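Side-chain contact in uncharacterized metal-dependent hydrolase (Pyrococcus horikoshii, PDB 3IGH), which probably hydrolyses carbon-nitrogen bonds other than peptide bonds, as a metal-dependent member of the amidohydrolase family: residues Leu290-Glu293 / Arg294-Ile298. Residues are numbered along the deposited sequence; the frame is centred on the assembly and turned at random.
Sequences LVME and REELI. With SO4 (sulfate ion), chain Q.
This is the N-terminal first turn of helix 294-305, with E293 at the N-cap and M292 packed against the turn. The carbonyl O of E293 accepts the first helical bond, from L297 N at 3.1 Å and nearly straight. M292 carries the side-chain contact. With CG anti to the backbone N (chi1 -166°), its chain runs alongside the turn, and a bend at chi3 (-88°) brings CE to the E296 carboxylate. The two side chains cross at about a right angle. M292 CE meets E296 OE2 at 3.4 Å. M292 CG lies 3.7 Å from E296 CB. M292 SD rests beside E296 CG and also packs on L297 CD2, at 3.8 Å. An alanine in place of M292, keeping only CB, would probably leave E296 CB and CG and the L297 CD2 methyl without the thioether chain against them. M292 O is buried 3.5 Å from L297 CD1, with no polar partner in the model. E296 OE1 reaches E293 N through a water, a water-mediated counterpart of the direct bond in a capping box. L297 continues inward to V323 and V327 of helix 318-331 and to L263.

The helix end also holds an anion. E295 N donates to sulfate O1 at 3.0 Å. A second water donates to sulfate O4 and to E293 OE2, and accepts from R294 N and from R294 NH2, lying in plane at the guanidinium edge. R294 NE forms a salt bridge with D326. The sulfate probably comes from the crystallisation liquor. Backbone N-H groups of a helix's first turn commonly hold anions, and here E295 N does so, on the surface of an amidohydrolase of the TIM-barrel clan.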
ATOM      1  N   LEU A 290      27.846  -3.888  21.735  1.00 34.97           N
ATOM      2  CA  LEU A 290      26.729  -3.020  21.398  1.00 35.15           C
ATOM      3  C   LEU A 290      26.889  -2.539  19.964  1.00 36.19           C
ATOM      4  O   LEU A 290      27.925  -1.975  19.594  1.00 39.56           O
ATOM      5  CB  LEU A 290      26.656  -1.837  22.370  1.00 36.29           C
ATOM      6  CG  LEU A 290      25.471  -0.871  22.290  1.00 42.06           C
ATOM      7  CD1 LEU A 290      24.170  -1.524  22.740  1.00 45.13           C
ATOM      8  CD2 LEU A 290      25.756   0.381  23.108  1.00 42.40           C
ATOM      9  N   VAL A 291      25.856  -2.784  19.160  1.00 34.46           N
ATOM     10  CA  VAL A 291      25.861  -2.503  17.723  1.00 33.59           C
ATOM     11  C   VAL A 291      25.523  -1.029  17.439  1.00 30.91           C
ATOM     12  O   VAL A 291      26.100  -0.410  16.546  1.00 35.76           O
ATOM     13  CB  VAL A 291      24.850  -3.453  16.978  1.00 41.58           C
ATOM     14  CG1 VAL A 291      24.642  -3.038  15.528  1.00 41.27           C
ATOM     15  CG2 VAL A 291      25.347  -4.889  17.022  1.00 41.97           C
ATOM     16  N   MET A 292      24.583  -0.489  18.207  1.00 35.95           N
ATOM     17  CA  MET A 292      24.097   0.874  18.020  1.00 39.31           C
ATOM     18  C   MET A 292      23.822   1.442  19.405  1.00 30.14           C
ATOM     19  O   MET A 292      23.313   0.734  20.268  1.00 34.39           O
ATOM     20  CB  MET A 292      22.804   0.849  17.190  1.00 34.60           C
ATOM     21  CG  MET A 292      22.355   2.199  16.627  1.00 40.50           C
ATOM     22  SD  MET A 292      20.957   2.096  15.463  1.00 29.14           S
ATOM     23  CE  MET A 292      21.828   1.841  13.926  1.00 37.12           C
ATOM     24  N   GLU A 293      24.151   2.719  19.607  1.00 35.74           N
ATOM     25  CA  GLU A 293      23.917   3.399  20.887  1.00 33.52           C
ATOM     26  C   GLU A 293      22.468   3.847  21.015  1.00 34.23           C
ATOM     27  O   GLU A 293      21.764   3.958  20.008  1.00 33.62           O
ATOM     28  CB  GLU A 293      24.824   4.623  21.011  1.00 39.71           C
ATOM     29  CG  GLU A 293      26.318   4.308  21.000  1.00 38.22           C
ATOM     30  CD  GLU A 293      26.873   3.915  22.361  1.00 38.99           C
ATOM     31  OE1 GLU A 293      28.070   3.578  22.409  1.00 45.05           O
ATOM     32  OE2 GLU A 293      26.147   3.964  23.380  1.00 44.51           O
ATOM     33  N   ARG A 294      22.040   4.120  22.246  1.00 30.83           N
ATOM     34  CA  ARG A 294      20.651   4.507  22.529  1.00 37.03           C
ATOM     35  C   ARG A 294      20.173   5.691  21.704  1.00 37.62           C
ATOM     36  O   ARG A 294      19.095   5.620  21.130  1.00 38.74           O
ATOM     37  CB  ARG A 294      20.435   4.807  24.016  1.00 36.13           C
ATOM     38  CG  ARG A 294      20.376   3.599  24.926  1.00 32.41           C
ATOM     39  CD  ARG A 294      20.527   4.046  26.382  1.00 34.62           C
ATOM     40  NE  ARG A 294      20.558   2.938  27.338  1.00 42.32           N
ATOM     41  CZ  ARG A 294      21.648   2.233  27.652  1.00 55.15           C
ATOM     42  NH1 ARG A 294      21.570   1.257  28.549  1.00 47.37           N
ATOM     43  NH2 ARG A 294      22.816   2.491  27.073  1.00 43.60           N
ATOM     44  N   GLU A 295      20.976   6.760  21.617  1.00 35.43           N
ATOM     45  CA  GLU A 295      20.564   7.971  20.886  1.00 37.24           C
ATOM     46  C   GLU A 295      20.161   7.669  19.437  1.00 38.30           C
ATOM     47  O   GLU A 295      19.105   8.129  18.977  1.00 29.39           O
ATOM     48  CB  GLU A 295      21.644   9.071  20.925  1.00 34.76           C
ATOM     49  CG  GLU A 295      21.227  10.367  20.207  1.00 62.49           C
ATOM     50  CD  GLU A 295      22.045  11.599  20.600  1.00 66.83           C
ATOM     51  OE1 GLU A 295      21.826  12.661  19.980  1.00 82.06           O
ATOM     52  OE2 GLU A 295      22.894  11.514  21.518  1.00 84.84           O
ATOM     53  N   GLU A 296      20.982   6.882  18.740  1.00 30.29           N
ATOM     54  CA  GLU A 296      20.683   6.510  17.359  1.00 34.05           C
ATOM     55  C   GLU A 296      19.480   5.567  17.261  1.00 32.99           C
ATOM     56  O   GLU A 296      18.649   5.708  16.355  1.00 30.73           O
ATOM     57  CB  GLU A 296      21.897   5.902  16.659  1.00 38.12           C
ATOM     58  CG  GLU A 296      21.735   5.870  15.136  1.00 52.96           C
ATOM     59  CD  GLU A 296      22.891   5.210  14.403  1.00 51.76           C
ATOM     60  OE1 GLU A 296      23.919   4.882  15.039  1.00 50.36           O
ATOM     61  OE2 GLU A 296      22.767   5.021  13.174  1.00 61.43           O
ATOM     62  N   LEU A 297      19.374   4.627  18.199  1.00 29.73           N
ATOM     63  CA  LEU A 297      18.215   3.736  18.246  1.00 29.13           C
ATOM     64  C   LEU A 297      16.913   4.510  18.478  1.00 36.01           C
ATOM     65  O   LEU A 297      15.902   4.212  17.850  1.00 28.60           O
ATOM     66  CB  LEU A 297      18.388   2.663  19.321  1.00 27.00           C
ATOM     67  CG  LEU A 297      19.438   1.567  19.076  1.00 25.26           C
ATOM     68  CD1 LEU A 297      19.826   0.952  20.415  1.00 29.25           C
ATOM     69  CD2 LEU A 297      18.880   0.474  18.154  1.00 26.11           C
ATOM     70  N   ILE A 298      16.959   5.510  19.361  1.00 28.77           N
ATOM     71  CA  ILE A 298      15.804   6.365  19.652  1.00 33.25           C
ATOM     72  C   ILE A 298      15.421   7.195  18.439  1.00 30.53           C
ATOM     73  O   ILE A 298      14.238   7.310  18.124  1.00 30.42           O
ATOM     74  CB  ILE A 298      16.070   7.271  20.880  1.00 31.55           C
ATOM     75  CG1 ILE A 298      16.117   6.410  22.135  1.00 31.62           C
ATOM     76  CG2 ILE A 298      14.963   8.343  21.072  1.00 30.85           C
ATOM     77  CD1 ILE A 298      17.043   6.943  23.178  1.00 37.69           C
TER
HETATM   78  S   SO4 Q  16      23.880   7.671  24.365  0.70 54.53           S
HETATM   79  O1  SO4 Q  16      23.558   7.237  23.012  0.70 37.28           O
HETATM   80  O2  SO4 Q  16      25.306   7.967  24.420  0.70 62.92           O
HETATM   81  O3  SO4 Q  16      23.146   8.898  24.677  0.70 52.61           O
HETATM   82  O4  SO4 Q  16      23.555   6.630  25.337  0.70 40.79           O
HETATM   83  O   HOH W   1      23.747   4.095  24.687  1.00 41.93           O
HETATM   84  O   HOH W   2      25.270   4.369  17.487  1.00 43.12           O